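Local coordinates for protein Phthiocerol/phthiodiolone dimycocerosyl transferase (Mycobacterium tuberculosis, PDB 1Q9J) that probably catalyses the final step of phthiocerol dimycocerosate synthesis, transferring mycocerosyl groups from their synthase onto the hydroxyls of phthiocerol and related long-chain alcohols, at residues P339-P351 with V374-G386. Sequence-based numbering, arbitrary orientation.
Sequences PPLVFCTDATSFP and VPLDLYSCAVYAG
Leu378 reaches across to Phe343 and Thr345 on one face of the sheet: with CG anti to the backbone N (chi1 173°), its CD1 branch touches Phe343 CB at 3.5 Å and lies 3.6 Å from Thr345 OG1. The Phe343 ring itself runs on toward Phe327 and Ala330, with the carbonyl oxygen of Asp377 at its edge. On the other face, Val342 CG1 meets the Tyr379 ring obliquely, 3.9 Å from CD1, while Cys344 CB and Tyr379 CB meet on this same face. The far end of Tyr379 belongs to other neighbours: its ring stacks on His392, and its hydroxyl is hydrogen-bonded to Glu249 and Ser402. Strands 342-345 and 378-384 are parallel neighbours inside a six-stranded mixed sheet, flanked by 260-267 and 387-393 respectively. This sheet belongs to one of the two related domains of the acyltransferase. The side chain of Thr345 lies about 8 Å from that of His124, the probable proton acceptor. Thr348 lies beside Ala382. Tyr379 N donates to Phe343 O at 2.7 Å in a nearly straight bond (172° at the hydrogen), and Thr345 N donates to Tyr379 O at 3.1 Å, so the backbone of Tyr379 is gripped through both its N-H and its carbonyl. The next bond along is weaker: Cys381 N to Thr345 O, 3.4 Å. An inverse gamma turn centred on Asp346 then turns the segment 339-351, where Asn238 of helix 237-253 touches both Asp346 and Thr348.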
loop_
_atom_site.group_PDB
_atom_site.type_symbol
_atom_site.label_atom_id
_atom_site.label_comp_id
_atom_site.label_asym_id
_atom_site.label_seq_id
_atom_site.Cartn_x
_atom_site.Cartn_y
_atom_site.Cartn_z
ATOM N N PRO A 339 -8.200 -4.588 21.831
ATOM C CA PRO A 339 -8.305 -5.869 21.134
ATOM C C PRO A 339 -7.532 -5.795 19.818
ATOM O O PRO A 339 -7.251 -4.703 19.318
ATOM C CB PRO A 339 -9.813 -6.024 20.933
ATOM C CG PRO A 339 -10.299 -4.603 20.859
ATOM C CD PRO A 339 -9.517 -3.940 21.958
ATOM N N PRO A 340 -7.166 -6.952 19.250
ATOM C CA PRO A 340 -6.422 -7.013 17.991
ATOM C C PRO A 340 -7.063 -6.189 16.882
ATOM O O PRO A 340 -8.178 -6.483 16.455
ATOM C CB PRO A 340 -6.428 -8.503 17.664
ATOM C CG PRO A 340 -6.389 -9.126 18.999
ATOM C CD PRO A 340 -7.403 -8.304 19.775
ATOM N N LEU A 341 -6.350 -5.161 16.427
ATOM C CA LEU A 341 -6.839 -4.304 15.361
ATOM C C LEU A 341 -6.781 -5.049 14.046
ATOM O O LEU A 341 -5.887 -5.863 13.818
ATOM C CB LEU A 341 -5.995 -3.036 15.240
ATOM C CG LEU A 341 -6.403 -1.802 16.033
ATOM C CD1 LEU A 341 -6.300 -2.095 17.518
ATOM C CD2 LEU A 341 -5.496 -0.641 15.657
ATOM N N VAL A 342 -7.749 -4.765 13.185
ATOM C CA VAL A 342 -7.808 -5.386 11.875
ATOM C C VAL A 342 -7.531 -4.296 10.850
ATOM O O VAL A 342 -8.307 -3.347 10.722
ATOM C CB VAL A 342 -9.190 -5.990 11.604
ATOM C CG1 VAL A 342 -9.195 -6.715 10.269
ATOM C CG2 VAL A 342 -9.560 -6.925 12.723
ATOM N N PHE A 343 -6.411 -4.423 10.142
ATOM C CA PHE A 343 -6.038 -3.451 9.125
ATOM C C PHE A 343 -6.292 -4.011 7.749
ATOM O O PHE A 343 -5.916 -5.143 7.449
ATOM C CB PHE A 343 -4.557 -3.079 9.205
ATOM C CG PHE A 343 -4.201 -2.261 10.397
ATOM C CD1 PHE A 343 -3.824 -2.871 11.584
ATOM C CD2 PHE A 343 -4.259 -0.872 10.341
ATOM C CE1 PHE A 343 -3.503 -2.106 12.720
ATOM C CE2 PHE A 343 -3.943 -0.084 11.464
ATOM C CZ PHE A 343 -3.564 -0.704 12.656
ATOM N N CYS A 344 -6.941 -3.224 6.907
ATOM C CA CYS A 344 -7.184 -3.676 5.554
ATOM C C CYS A 344 -7.055 -2.520 4.571
ATOM O O CYS A 344 -7.668 -1.468 4.762
ATOM C CB CYS A 344 -8.562 -4.328 5.447
ATOM S SG CYS A 344 -8.944 -4.832 3.764
ATOM N N THR A 345 -6.233 -2.722 3.538
ATOM C CA THR A 345 -6.003 -1.714 2.501
ATOM C C THR A 345 -6.695 -2.075 1.215
ATOM O O THR A 345 -6.494 -3.156 0.669
ATOM C CB THR A 345 -4.535 -1.559 2.111
ATOM O OG1 THR A 345 -3.749 -1.319 3.276
ATOM C CG2 THR A 345 -4.380 -0.382 1.142
ATOM N N ASP A 346 -7.488 -1.139 0.725
ATOM C CA ASP A 346 -8.216 -1.317 -0.510
ATOM C C ASP A 346 -7.327 -0.771 -1.631
ATOM O O ASP A 346 -7.659 0.232 -2.262
ATOM C CB ASP A 346 -9.537 -0.546 -0.405
ATOM C CG ASP A 346 -10.371 -0.973 0.816
ATOM O OD1 ASP A 346 -11.379 -1.690 0.623
ATOM O OD2 ASP A 346 -10.014 -0.605 1.963
ATOM N N ALA A 347 -6.196 -1.434 -1.862
ATOM C CA ALA A 347 -5.262 -1.007 -2.896
ATOM C C ALA A 347 -5.479 -1.693 -4.240
ATOM O O ALA A 347 -4.525 -2.029 -4.941
ATOM C CB ALA A 347 -3.828 -1.228 -2.424
ATOM N N THR A 348 -6.742 -1.888 -4.605
ATOM C CA THR A 348 -7.071 -2.519 -5.880
ATOM C C THR A 348 -6.551 -1.613 -6.999
ATOM O O THR A 348 -6.963 -0.458 -7.098
ATOM C CB THR A 348 -8.628 -2.718 -6.045
ATOM O OG1 THR A 348 -9.271 -1.450 -6.227
ATOM C CG2 THR A 348 -9.226 -3.387 -4.805
ATOM N N SER A 349 -5.639 -2.118 -7.829
ATOM C CA SER A 349 -5.107 -1.300 -8.915
ATOM C C SER A 349 -4.144 -2.006 -9.878
ATOM O O SER A 349 -3.972 -3.229 -9.857
ATOM C CB SER A 349 -4.419 -0.060 -8.327
ATOM O OG SER A 349 -4.160 0.899 -9.329
ATOM N N PHE A 350 -3.536 -1.186 -10.731
ATOM C CA PHE A 350 -2.558 -1.595 -11.738
ATOM C C PHE A 350 -3.022 -2.121 -13.100
ATOM O O PHE A 350 -2.542 -3.147 -13.588
ATOM C CB PHE A 350 -1.546 -2.554 -11.111
ATOM C CG PHE A 350 -0.404 -1.851 -10.437
ATOM C CD1 PHE A 350 -0.083 -2.119 -9.109
ATOM C CD2 PHE A 350 0.351 -0.913 -11.139
ATOM C CE1 PHE A 350 0.976 -1.460 -8.489
ATOM C CE2 PHE A 350 1.409 -0.251 -10.533
ATOM C CZ PHE A 350 1.727 -0.522 -9.205
ATOM N N PRO A 351 -3.974 -1.418 -13.728
ATOM C CA PRO A 351 -4.495 -1.795 -15.039
ATOM C C PRO A 351 -4.115 -0.628 -15.959
ATOM O O PRO A 351 -3.603 0.394 -15.492
ATOM C CB PRO A 351 -5.985 -1.870 -14.785
ATOM C CG PRO A 351 -6.195 -0.647 -13.934
ATOM C CD PRO A 351 -4.954 -0.560 -13.031
ATOM N N VAL A 374 8.365 -6.936 12.853
ATOM C CA VAL A 374 7.355 -5.921 12.570
ATOM C C VAL A 374 5.983 -6.548 12.759
ATOM O O VAL A 374 5.604 -7.473 12.036
ATOM C CB VAL A 374 7.452 -5.377 11.121
ATOM C CG1 VAL A 374 6.250 -4.494 10.817
ATOM C CG2 VAL A 374 8.707 -4.557 10.959
ATOM N N PRO A 375 5.226 -6.064 13.752
ATOM C CA PRO A 375 3.888 -6.582 14.033
ATOM C C PRO A 375 2.931 -6.116 12.948
ATOM O O PRO A 375 2.021 -5.329 13.197
ATOM C CB PRO A 375 3.563 -5.966 15.388
ATOM C CG PRO A 375 4.251 -4.635 15.306
ATOM C CD PRO A 375 5.588 -5.003 14.708
ATOM N N LEU A 376 3.144 -6.603 11.737
ATOM C CA LEU A 376 2.301 -6.197 10.643
ATOM C C LEU A 376 1.206 -7.196 10.344
ATOM O O LEU A 376 1.410 -8.154 9.598
ATOM C CB LEU A 376 3.137 -5.969 9.385
ATOM C CG LEU A 376 2.352 -5.498 8.155
ATOM C CD1 LEU A 376 1.798 -4.116 8.433
ATOM C CD2 LEU A 376 3.244 -5.483 6.935
ATOM N N ASP A 377 0.042 -6.996 10.941
ATOM C CA ASP A 377 -1.065 -7.893 10.656
ATOM C C ASP A 377 -1.963 -7.100 9.709
ATOM O O ASP A 377 -2.699 -6.221 10.146
ATOM C CB ASP A 377 -1.825 -8.239 11.934
ATOM C CG ASP A 377 -2.376 -9.637 11.903
ATOM O OD1 ASP A 377 -2.877 -10.038 10.820
ATOM O OD2 ASP A 377 -2.305 -10.327 12.952
ATOM N N LEU A 378 -1.910 -7.403 8.418
ATOM C CA LEU A 378 -2.713 -6.642 7.475
ATOM C C LEU A 378 -3.402 -7.427 6.359
ATOM O O LEU A 378 -2.836 -8.371 5.818
ATOM C CB LEU A 378 -1.842 -5.540 6.860
ATOM C CG LEU A 378 -2.432 -4.717 5.703
ATOM C CD1 LEU A 378 -2.867 -3.343 6.181
ATOM C CD2 LEU A 378 -1.397 -4.592 4.621
ATOM N N TYR A 379 -4.633 -7.029 6.023
ATOM C CA TYR A 379 -5.399 -7.665 4.946
ATOM C C TYR A 379 -5.363 -6.707 3.746
ATOM O O TYR A 379 -5.077 -5.522 3.897
ATOM C CB TYR A 379 -6.861 -7.898 5.359
ATOM C CG TYR A 379 -7.095 -9.050 6.317
ATOM C CD1 TYR A 379 -7.135 -8.843 7.695
ATOM C CD2 TYR A 379 -7.280 -10.352 5.839
ATOM C CE1 TYR A 379 -7.353 -9.897 8.573
ATOM C CE2 TYR A 379 -7.497 -11.416 6.708
ATOM C CZ TYR A 379 -7.536 -11.182 8.076
ATOM O OH TYR A 379 -7.766 -12.225 8.950
ATOM N N SER A 380 -5.666 -7.212 2.559
ATOM C CA SER A 380 -5.634 -6.377 1.376
ATOM C C SER A 380 -6.375 -7.045 0.227
ATOM O O SER A 380 -6.479 -8.262 0.191
ATOM C CB SER A 380 -4.178 -6.116 0.996
ATOM O OG SER A 380 -3.972 -6.223 -0.417
ATOM N N CYS A 381 -6.896 -6.264 -0.711
ATOM C CA CYS A 381 -7.611 -6.873 -1.822
ATOM C C CYS A 381 -7.425 -6.066 -3.089
ATOM O O CYS A 381 -6.994 -4.922 -3.030
ATOM C CB CYS A 381 -9.105 -6.999 -1.493
ATOM S SG CYS A 381 -9.935 -5.437 -1.147
ATOM N N ALA A 382 -7.738 -6.670 -4.229
ATOM C CA ALA A 382 -7.627 -6.007 -5.521
ATOM C C ALA A 382 -8.232 -6.897 -6.603
ATOM O O ALA A 382 -8.239 -8.128 -6.493
ATOM C CB ALA A 382 -6.173 -5.696 -5.843
ATOM N N VAL A 383 -8.751 -6.270 -7.649
ATOM C CA VAL A 383 -9.347 -7.024 -8.732
ATOM C C VAL A 383 -8.419 -7.010 -9.930
ATOM O O VAL A 383 -8.301 -6.013 -10.648
ATOM C CB VAL A 383 -10.705 -6.444 -9.099
ATOM C CG1 VAL A 383 -11.355 -7.276 -10.195
ATOM C CG2 VAL A 383 -11.577 -6.415 -7.859
ATOM N N TYR A 384 -7.750 -8.139 -10.120
ATOM C CA TYR A 384 -6.804 -8.304 -11.205
ATOM C C TYR A 384 -7.509 -9.061 -12.312
ATOM O O TYR A 384 -8.142 -10.085 -12.062
ATOM C CB TYR A 384 -5.582 -9.102 -10.720
ATOM C CG TYR A 384 -4.442 -9.161 -11.716
ATOM C CD1 TYR A 384 -3.421 -8.214 -11.698
ATOM C CD2 TYR A 384 -4.421 -10.125 -12.724
ATOM C CE1 TYR A 384 -2.412 -8.222 -12.663
ATOM C CE2 TYR A 384 -3.418 -10.140 -13.695
ATOM C CZ TYR A 384 -2.420 -9.182 -13.661
ATOM O OH TYR A 384 -1.465 -9.163 -14.655
ATOM N N ALA A 385 -7.422 -8.537 -13.528
ATOM C CA ALA A 385 -8.033 -9.192 -14.674
ATOM C C ALA A 385 -9.460 -9.636 -14.374
ATOM O O ALA A 385 -9.878 -10.733 -14.755
ATOM C CB ALA A 385 -7.192 -10.394 -15.075
ATOM N N GLY A 386 -10.205 -8.778 -13.690
ATOM C CA GLY A 386 -11.569 -9.114 -13.346
ATOM C C GLY A 386 -11.666 -10.255 -12.348
ATOM O O GLY A 386 -12.636 -11.016 -12.343
#